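PDB 6RQA: iminosuccinate reductase from Paracoccus denitrificans, which reduces iminosuccinate to L-aspartate with NADH, regenerating the amino group donor of the beta-hydroxyaspartate cycle used in glycolate and glyoxylate assimilation. Local coordinates for residues 109-112 with 117-120; 86-91 with 129-134; 226-231 with 255-260. One frame throughout, in Å; residues are numbered along the deposited sequence.

Interaction 1 of 3, residues 109-112 with 117-120; sequences FLFD and RVSA
Leu110 faces two residues at once, Ser119 and Ala120, so the antiparallel pairing slips by one residue here. Its carbonyl O accepts both amide protons, from Ser119 N at 2.8 Å and from Ala120 N at 3.2 Å. Both donors come from the same face of the carbonyl plane. Ser119 has psi -34°, far from an extended value, which turns the two N-H groups to a common target. Its hydroxyl lies between its own backbone N and carbonyl carbon (chi1 57°). That brings OG near the same Leu110 O, where any bond is weak and not settled. A water sits 3.0 Å from Ser119 OG.

Leu110 N returns a bond to Ala120 O within the bulge. Toward the turn, Asp112 N bonds to Arg117 O at 2.7 Å. The CB atoms of Leu110 and Ala120 pack at 4.0 Å on one sheet face, against helix 316-333. Phe111 and Val118 form a non-hydrogen-bonded pair. Val118 CA stands over one face of the Phe111 ring, 4.1 Å from its centroid and 28° off the normal, a CH-pi contact. Val118 CB lies over that ring nearer its rim, 3.9 Å from Phe111 CE2.

The second subunit meets this region. Its Phe109 stacks on Phe109, and its Tyr72 meets the Phe111 ring. Next to the turn, Asp112 OD1 takes the N-H of Asp114. The whole is a beta hairpin of strands 104-111 and 118-123, carrying a classic beta bulge at the dimer interface.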
loop_
_atom_site.group_PDB
_atom_site.type_symbol
_atom_site.label_atom_id
_atom_site.label_comp_id
_atom_site.label_asym_id
_atom_site.label_seq_id
_atom_site.Cartn_x
_atom_site.Cartn_y
_atom_site.Cartn_z
ATOM N N PHE A 109 -7.133 2.515 6.621
ATOM C CA PHE A 109 -6.212 3.063 7.609
ATOM C C PHE A 109 -6.041 4.547 7.327
ATOM O O PHE A 109 -5.581 4.926 6.245
ATOM C CB PHE A 109 -4.860 2.349 7.569
ATOM C CG PHE A 109 -4.957 0.853 7.686
ATOM C CD1 PHE A 109 -5.269 0.258 8.897
ATOM C CD2 PHE A 109 -4.722 0.043 6.587
ATOM C CE1 PHE A 109 -5.353 -1.121 9.007
ATOM C CE2 PHE A 109 -4.804 -1.333 6.692
ATOM C CZ PHE A 109 -5.120 -1.916 7.903
ATOM N N LEU A 110 -6.418 5.382 8.291
ATOM C CA LEU A 110 -6.276 6.825 8.173
ATOM C C LEU A 110 -5.019 7.283 8.900
ATOM O O LEU A 110 -4.657 6.738 9.946
ATOM C CB LEU A 110 -7.503 7.544 8.739
ATOM C CG LEU A 110 -8.838 7.235 8.057
ATOM C CD1 LEU A 110 -9.966 8.034 8.689
ATOM C CD2 LEU A 110 -8.752 7.511 6.567
ATOM N N PHE A 111 -4.354 8.286 8.333
ATOM C CA PHE A 111 -3.130 8.833 8.892
ATOM C C PHE A 111 -3.279 10.335 9.071
ATOM O O PHE A 111 -4.005 10.997 8.325
ATOM C CB PHE A 111 -1.916 8.531 7.999
ATOM C CG PHE A 111 -1.450 7.103 8.065
ATOM C CD1 PHE A 111 -2.200 6.086 7.497
ATOM C CD2 PHE A 111 -0.255 6.779 8.687
ATOM C CE1 PHE A 111 -1.771 4.773 7.555
ATOM C CE2 PHE A 111 0.180 5.469 8.748
ATOM C CZ PHE A 111 -0.580 4.465 8.180
ATOM N N ASP A 112 -2.589 10.862 10.067
ATOM C CA ASP A 112 -2.594 12.298 10.314
ATOM C C ASP A 112 -1.757 12.999 9.251
ATOM O O ASP A 112 -0.550 12.742 9.161
ATOM C CB ASP A 112 -2.047 12.586 11.709
ATOM C CG ASP A 112 -2.313 14.006 12.166
ATOM O OD1 ASP A 112 -2.643 14.864 11.321
ATOM O OD2 ASP A 112 -2.183 14.266 13.381
ATOM N N ARG A 117 1.604 10.201 11.712
ATOM C CA ARG A 117 1.193 9.108 12.578
ATOM C C ARG A 117 -0.139 8.533 12.116
ATOM O O ARG A 117 -0.971 9.227 11.524
ATOM C CB ARG A 117 1.073 9.583 14.026
ATOM C CG ARG A 117 2.349 10.150 14.619
ATOM C CD ARG A 117 2.199 10.410 16.113
ATOM N NE ARG A 117 2.167 9.173 16.893
ATOM C CZ ARG A 117 1.057 8.592 17.339
ATOM N NH1 ARG A 117 -0.128 9.133 17.091
ATOM N NH2 ARG A 117 1.132 7.469 18.040
ATOM N N VAL A 118 -0.334 7.244 12.388
ATOM C CA VAL A 118 -1.617 6.613 12.117
ATOM C C VAL A 118 -2.660 7.170 13.077
ATOM O O VAL A 118 -2.381 7.403 14.261
ATOM C CB VAL A 118 -1.496 5.082 12.230
ATOM C CG1 VAL A 118 -0.995 4.677 13.614
ATOM C CG2 VAL A 118 -2.824 4.412 11.911
ATOM N N SER A 119 -3.865 7.416 12.566
ATOM C CA SER A 119 -4.931 7.979 13.383
ATOM C C SER A 119 -6.119 7.051 13.575
ATOM O O SER A 119 -6.730 7.071 14.646
ATOM C CB SER A 119 -5.423 9.302 12.781
ATOM O OG SER A 119 -5.873 9.124 11.450
ATOM N N ALA A 120 -6.464 6.235 12.580
ATOM C CA ALA A 120 -7.657 5.409 12.685
ATOM C C ALA A 120 -7.525 4.159 11.827
ATOM O O ALA A 120 -6.816 4.146 10.818
ATOM C CB ALA A 120 -8.914 6.189 12.277
HETATM O O HOH W 1 -6.746 11.739 10.359
#

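Interaction 2 of 3, residues 86-91 with 129-134; sequences GLKAGG and ALRTAA. With NAD (nicotinamide-adenine-dinucleotide), chain C.
Lys88 and Arg131 reach toward each other from opposite directions at the nicotinamide end of the NAD site. The contact joins strand 84-92 of the mixed sheet to helix 125-143 in this ornithine cyclodeaminase/mu-crystallin family enzyme. Their CA atoms are 12.6 Å apart, so only the long side chains meet. Lys88 NZ comes to 3.1 Å from Arg131 NH1, obliquely to the guanidinium plane.

Arg131 binds NAD: its NH2 lies 3.2 Å from the nicotinamide carboxamide O7N, which sits at the guanidinium edge, near its plane. Arg131, bent at chi2, brings NH1 to Lys88 and NH2 to the carboxamide. Thr132 adds a second contact from the same helix. Thr132 CG2 lies 3.4 Å from NAD O7N, and Thr132 OG1 approaches NAD C4N to 3.2 Å. Lys88 is the probable proton donor/acceptor, by similarity. Lys88 NZ is 6.7 Å from NAD C4N, the ring carbon that exchanges hydride.

A second shell positions these groups. Asp319 OD1, in salt bridges with Lys88 NZ and Arg131 NE, probably offsets the two positive charges. Ile43 of helix 36-51 packs on the Arg131 side chain. Lys88 CG is anti to the backbone N (chi1 -171°), which extends the chain off the strand toward the helix. NZ thereby reaches Thr128 OG1 and bonds to it. One helical turn on, the hydroxyl of Thr132 is hydrogen-bonded to Thr128 O.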
loop_
_atom_site.group_PDB
_atom_site.type_symbol
_atom_site.label_atom_id
_atom_site.label_comp_id
_atom_site.label_asym_id
_atom_site.label_seq_id
_atom_site.Cartn_x
_atom_site.Cartn_y
_atom_site.Cartn_z
ATOM N N GLY A 86 -4.585 8.416 3.805
ATOM C CA GLY A 86 -4.528 7.014 4.176
ATOM C C GLY A 86 -4.713 6.121 2.960
ATOM O O GLY A 86 -4.382 6.503 1.838
ATOM N N LEU A 87 -5.252 4.933 3.220
ATOM C CA LEU A 87 -5.430 3.928 2.183
ATOM C C LEU A 87 -6.429 2.888 2.665
ATOM O O LEU A 87 -6.713 2.777 3.861
ATOM C CB LEU A 87 -4.106 3.246 1.823
ATOM C CG LEU A 87 -3.602 2.221 2.846
ATOM C CD1 LEU A 87 -2.678 1.216 2.187
ATOM C CD2 LEU A 87 -2.902 2.895 4.019
ATOM N N LYS A 88 -6.955 2.125 1.715
ATOM C CA LYS A 88 -7.696 0.906 2.004
ATOM C C LYS A 88 -6.867 -0.277 1.528
ATOM O O LYS A 88 -6.406 -0.296 0.382
ATOM C CB LYS A 88 -9.069 0.899 1.328
ATOM C CG LYS A 88 -9.953 -0.262 1.778
ATOM C CD LYS A 88 -11.335 -0.224 1.140
ATOM C CE LYS A 88 -11.282 -0.612 -0.328
ATOM N NZ LYS A 88 -12.634 -0.592 -0.947
ATOM N N ALA A 89 -6.664 -1.247 2.414
ATOM C CA ALA A 89 -5.891 -2.438 2.109
ATOM C C ALA A 89 -6.789 -3.664 2.176
ATOM O O ALA A 89 -7.746 -3.711 2.954
ATOM C CB ALA A 89 -4.709 -2.597 3.072
ATOM N N GLY A 90 -6.471 -4.658 1.351
ATOM C CA GLY A 90 -7.257 -5.872 1.287
ATOM C C GLY A 90 -7.541 -6.290 -0.139
ATOM O O GLY A 90 -6.772 -5.965 -1.048
ATOM N N GLY A 91 -8.640 -7.009 -0.350
ATOM C CA GLY A 91 -8.997 -7.431 -1.688
ATOM C C GLY A 91 -10.014 -8.553 -1.753
ATOM O O GLY A 91 -11.040 -8.516 -1.066
ATOM N N ALA A 129 -19.277 -1.148 -0.028
ATOM C CA ALA A 129 -20.581 -1.215 -0.681
ATOM C C ALA A 129 -21.316 0.115 -0.584
ATOM O O ALA A 129 -22.012 0.519 -1.523
ATOM C CB ALA A 129 -21.418 -2.340 -0.072
ATOM N N LEU A 130 -21.168 0.815 0.542
ATOM C CA LEU A 130 -21.867 2.084 0.724
ATOM C C LEU A 130 -21.326 3.159 -0.212
ATOM O O LEU A 130 -22.099 3.844 -0.892
ATOM C CB LEU A 130 -21.767 2.534 2.180
ATOM C CG LEU A 130 -22.630 1.751 3.169
ATOM C CD1 LEU A 130 -22.412 2.261 4.580
ATOM C CD2 LEU A 130 -24.100 1.835 2.782
ATOM N N ARG A 131 -20.000 3.330 -0.261
ATOM C CA ARG A 131 -19.447 4.372 -1.125
ATOM C C ARG A 131 -19.616 4.025 -2.599
ATOM O O ARG A 131 -19.725 4.929 -3.435
ATOM C CB ARG A 131 -17.973 4.635 -0.788
ATOM C CG ARG A 131 -17.025 3.438 -0.875
ATOM C CD ARG A 131 -16.477 3.222 -2.278
ATOM N NE ARG A 131 -15.227 2.471 -2.271
ATOM C CZ ARG A 131 -14.682 1.915 -3.347
ATOM N NH1 ARG A 131 -13.536 1.256 -3.247
ATOM N NH2 ARG A 131 -15.288 2.010 -4.523
ATOM N N THR A 132 -19.641 2.731 -2.934
ATOM C CA THR A 132 -19.921 2.334 -4.311
ATOM C C THR A 132 -21.347 2.697 -4.700
ATOM O O THR A 132 -21.587 3.210 -5.799
ATOM C CB THR A 132 -19.685 0.833 -4.487
ATOM O OG1 THR A 132 -18.371 0.495 -4.026
ATOM C CG2 THR A 132 -19.816 0.440 -5.950
ATOM N N ALA A 133 -22.303 2.444 -3.806
ATOM C CA ALA A 133 -23.678 2.856 -4.060
ATOM C C ALA A 133 -23.803 4.374 -4.065
ATOM O O ALA A 133 -24.595 4.935 -4.831
ATOM C CB ALA A 133 -24.608 2.239 -3.016
ATOM N N ALA A 134 -23.028 5.056 -3.220
ATOM C CA ALA A 134 -23.062 6.513 -3.210
ATOM C C ALA A 134 -22.517 7.084 -4.512
ATOM O O ALA A 134 -23.070 8.052 -5.049
ATOM C CB ALA A 134 -22.276 7.047 -2.014
HETATM P PA NAD C . -21.642 -10.847 -6.283
HETATM O O1A NAD C . -20.825 -11.994 -6.811
HETATM O O2A NAD C . -22.459 -10.713 -5.040
HETATM O O5B NAD C . -22.884 -10.868 -7.494
HETATM C C5B NAD C . -22.265 -11.080 -8.703
HETATM C C4B NAD C . -23.304 -11.022 -9.793
HETATM O O4B NAD C . -22.637 -11.067 -11.040
HETATM C C3B NAD C . -24.108 -12.311 -9.653
HETATM O O3B NAD C . -25.166 -11.982 -8.812
HETATM C C2B NAD C . -24.554 -12.559 -11.099
HETATM O O2B NAD C . -25.725 -11.881 -11.410
HETATM C C1B NAD C . -23.386 -11.891 -11.930
HETATM N N9A NAD C . -22.448 -12.897 -12.438
HETATM C C8A NAD C . -21.652 -13.830 -11.745
HETATM N N7A NAD C . -20.916 -14.586 -12.559
HETATM C C5A NAD C . -21.238 -14.129 -13.850
HETATM C C6A NAD C . -20.799 -14.518 -15.144
HETATM N N6A NAD C . -19.885 -15.521 -15.272
HETATM N N1A NAD C . -21.290 -13.889 -16.261
HETATM C C2A NAD C . -22.207 -12.892 -16.048
HETATM N N3A NAD C . -22.712 -12.415 -14.889
HETATM C C4A NAD C . -22.195 -13.073 -13.794
HETATM O O3 NAD C . -20.606 -9.664 -6.635
HETATM P PN NAD C . -20.852 -8.301 -5.860
HETATM O O1N NAD C . -22.240 -7.720 -5.753
HETATM O O2N NAD C . -19.763 -8.380 -4.851
HETATM O O5D NAD C . -20.105 -7.034 -6.866
HETATM C C5D NAD C . -20.293 -7.408 -8.163
HETATM C C4D NAD C . -19.354 -6.604 -9.027
HETATM O O4D NAD C . -19.218 -5.289 -8.447
HETATM C C3D NAD C . -17.957 -7.286 -8.939
HETATM O O3D NAD C . -17.523 -7.425 -10.245
HETATM C C2D NAD C . -17.115 -6.254 -8.166
HETATM O O2D NAD C . -15.823 -6.100 -8.647
HETATM C C1D NAD C . -17.870 -4.965 -8.569
HETATM N N1N NAD C . -17.575 -3.873 -7.559
HETATM C C2N NAD C . -17.368 -2.625 -8.072
HETATM C C3N NAD C . -17.091 -1.568 -7.208
HETATM C C7N NAD C . -16.881 -0.238 -7.853
HETATM O O7N NAD C . -16.622 0.766 -7.200
HETATM N N7N NAD C . -16.994 -0.196 -9.222
HETATM C C4N NAD C . -17.026 -1.797 -5.834
HETATM C C5N NAD C . -17.239 -3.078 -5.338
HETATM C C6N NAD C . -17.518 -4.132 -6.217
#

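Interaction 3 of 3, residues 226-231 with 255-260; sequences LMNEHV and VARARI
Arg257 points its guanidinium edge at the loop 226-231, and two backbone carbonyls there receive its terminal nitrogens. NH1 donates to Asn228 O at 2.9 Å, and NH2 donates to Val231 O at 3.2 Å. Asn228 O lies in the guanidinium plane. Val231 O is tilted from it. Both nitrogens approach from above the plane of the carbonyl they meet, and neither is placed on a lone pair. The two bonds together limit rotation of the group. Arg257 CG lies between the backbone N and the carbonyl carbon (chi1 82°), and the chain bends at chi3. This brings the guanidinium to the loop.

The Asn228 side chain runs across the arginine. Its amide plane is turned 52° from the guanidinium plane. CG is anti to the backbone N (chi1 -177°), which carries OD1 to the NH1 of Arg257. The modelled separation there is too short to be trusted. Val231 also crosses obliquely, with CG1 at 4.1 Å from Arg257 NH2.

The contact lies in the Rossmann-type NAD-binding domain. It sits at the end of the parallel sheet where strands 235-239, 259-262 and 307-311 begin, away from the cofactor. Arg257 is the first residue to leave helix 252-256. The arginine therefore bridges the loop and this helix-to-strand turn.

Asn228 N is hydrogen-bonded to Asp251 OD2. Val231 packs on Leu254 of the helix and on Val307 of strand 307-311, which Arg257 also touches. Arg257 NE has a long, weak ion pair with Glu306. Glu229 OE1 stays 4.8 Å from Arg257 NH1, without contact.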
loop_
_atom_site.group_PDB
_atom_site.type_symbol
_atom_site.label_atom_id
_atom_site.label_comp_id
_atom_site.label_asym_id
_atom_site.label_seq_id
_atom_site.Cartn_x
_atom_site.Cartn_y
_atom_site.Cartn_z
ATOM N N LEU A 226 -25.864 -5.808 -21.677
ATOM C CA LEU A 226 -26.727 -4.787 -22.260
ATOM C C LEU A 226 -26.175 -4.398 -23.626
ATOM O O LEU A 226 -25.084 -3.828 -23.724
ATOM C CB LEU A 226 -26.816 -3.581 -21.330
ATOM C CG LEU A 226 -27.845 -2.503 -21.674
ATOM C CD1 LEU A 226 -29.253 -3.080 -21.670
ATOM C CD2 LEU A 226 -27.738 -1.337 -20.701
ATOM N N MET A 227 -26.920 -4.713 -24.680
ATOM C CA MET A 227 -26.457 -4.496 -26.040
ATOM C C MET A 227 -26.784 -3.080 -26.508
ATOM O O MET A 227 -27.509 -2.327 -25.853
ATOM C CB MET A 227 -27.072 -5.529 -26.983
ATOM C CG MET A 227 -26.720 -6.961 -26.622
ATOM S SD MET A 227 -24.942 -7.192 -26.425
ATOM C CE MET A 227 -24.360 -6.777 -28.067
ATOM N N ASN A 228 -26.233 -2.725 -27.670
ATOM C CA ASN A 228 -26.391 -1.371 -28.190
ATOM C C ASN A 228 -27.846 -1.075 -28.533
ATOM O O ASN A 228 -28.387 -0.035 -28.142
ATOM C CB ASN A 228 -25.498 -1.174 -29.414
ATOM C CG ASN A 228 -25.555 0.240 -29.952
ATOM O OD1 ASN A 228 -25.739 1.195 -29.197
ATOM N ND2 ASN A 228 -25.403 0.380 -31.263
ATOM N N GLU A 229 -28.497 -1.977 -29.266
ATOM C CA GLU A 229 -29.880 -1.759 -29.669
ATOM C C GLU A 229 -30.878 -2.012 -28.547
ATOM O O GLU A 229 -32.073 -1.762 -28.739
ATOM C CB GLU A 229 -30.221 -2.635 -30.876
ATOM C CG GLU A 229 -29.530 -2.211 -32.166
ATOM C CD GLU A 229 -29.740 -0.741 -32.487
ATOM O OE1 GLU A 229 -28.886 0.086 -32.099
ATOM O OE2 GLU A 229 -30.763 -0.410 -33.124
ATOM N N HIS A 230 -30.426 -2.498 -27.388
ATOM C CA HIS A 230 -31.324 -2.638 -26.247
ATOM C C HIS A 230 -31.741 -1.274 -25.710
ATOM O O HIS A 230 -32.924 -1.036 -25.442
ATOM C CB HIS A 230 -30.654 -3.461 -25.144
ATOM C CG HIS A 230 -30.627 -4.933 -25.414
ATOM N ND1 HIS A 230 -29.824 -5.803 -24.710
ATOM C CD2 HIS A 230 -31.311 -5.690 -26.304
ATOM C CE1 HIS A 230 -30.009 -7.032 -25.158
ATOM N NE2 HIS A 230 -30.907 -6.991 -26.126
ATOM N N VAL A 231 -30.780 -0.366 -25.552
ATOM C CA VAL A 231 -31.052 0.935 -24.953
ATOM C C VAL A 231 -31.800 1.804 -25.955
ATOM O O VAL A 231 -31.321 2.049 -27.068
ATOM C CB VAL A 231 -29.753 1.609 -24.497
ATOM C CG1 VAL A 231 -30.051 2.956 -23.858
ATOM C CG2 VAL A 231 -29.004 0.708 -23.530
ATOM N N VAL A 255 -21.240 1.818 -25.652
ATOM C CA VAL A 255 -20.317 2.726 -24.983
ATOM C C VAL A 255 -19.834 3.809 -25.940
ATOM O O VAL A 255 -19.558 4.940 -25.522
ATOM C CB VAL A 255 -19.141 1.927 -24.386
ATOM C CG1 VAL A 255 -18.190 2.840 -23.629
ATOM C CG2 VAL A 255 -19.660 0.819 -23.480
ATOM N N ALA A 256 -19.743 3.495 -27.234
ATOM C CA ALA A 256 -19.178 4.446 -28.186
ATOM C C ALA A 256 -20.122 5.609 -28.468
ATOM O O ALA A 256 -19.659 6.718 -28.762
ATOM C CB ALA A 256 -18.813 3.733 -29.488
ATOM N N ARG A 257 -21.435 5.392 -28.385
ATOM C CA ARG A 257 -22.406 6.423 -28.726
ATOM C C ARG A 257 -22.916 7.185 -27.507
ATOM O O ARG A 257 -23.854 7.979 -27.632
ATOM C CB ARG A 257 -23.580 5.813 -29.498
ATOM C CG ARG A 257 -24.652 5.149 -28.644
ATOM C CD ARG A 257 -25.863 4.797 -29.498
ATOM N NE ARG A 257 -27.126 4.942 -28.777
ATOM C CZ ARG A 257 -27.800 3.934 -28.233
ATOM N NH1 ARG A 257 -27.336 2.695 -28.325
ATOM N NH2 ARG A 257 -28.943 4.162 -27.601
ATOM N N ALA A 258 -22.314 6.980 -26.341
ATOM C CA ALA A 258 -22.755 7.618 -25.111
ATOM C C ALA A 258 -21.742 8.656 -24.648
ATOM O O ALA A 258 -20.536 8.517 -24.871
ATOM C CB ALA A 258 -22.971 6.583 -24.005
ATOM N N ARG A 259 -22.248 9.704 -24.001
ATOM C CA ARG A 259 -21.392 10.693 -23.352
ATOM C C ARG A 259 -20.869 10.082 -22.058
ATOM O O ARG A 259 -21.635 9.853 -21.115
ATOM C CB ARG A 259 -22.162 11.985 -23.094
ATOM C CG ARG A 259 -21.296 13.135 -22.608
ATOM C CD ARG A 259 -22.059 14.449 -22.629
ATOM N NE ARG A 259 -22.467 14.825 -23.981
ATOM C CZ ARG A 259 -23.122 15.943 -24.279
ATOM N NH1 ARG A 259 -23.448 16.800 -23.322
ATOM N NH2 ARG A 259 -23.453 16.204 -25.537
ATOM N N ILE A 260 -19.568 9.816 -22.012
ATOM C CA ILE A 260 -18.971 8.990 -20.969
ATOM C C ILE A 260 -18.432 9.865 -19.849
ATOM O O ILE A 260 -17.778 10.887 -20.090
ATOM C CB ILE A 260 -17.859 8.102 -21.560
ATOM C CG1 ILE A 260 -18.432 7.194 -22.649
ATOM C CG2 ILE A 260 -17.197 7.279 -20.470
ATOM C CD1 ILE A 260 -17.387 6.377 -23.369
#

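From the N terminus, interaction 2 opens first, on strand 84-92. Before it closes, the chain makes the hairpin of interaction 1, a short loop shut between 109-112 and 117-120. Helix 125-143 then completes interaction 2, so the hairpin is nested within that longer loop. The two touch: Phe109 N probably bonds to Leu87 O, as strands 84-92 and 104-111 pair in the sheet. Both also meet the second subunit. Interaction 3 follows in series, closing 226-231 onto 255-260 within the nucleotide-binding domain. Its centre is about 42 Å from that of interaction 1. Interaction 2 lies between them, where the mixed sheet faces helix 125-143 and the cofactor.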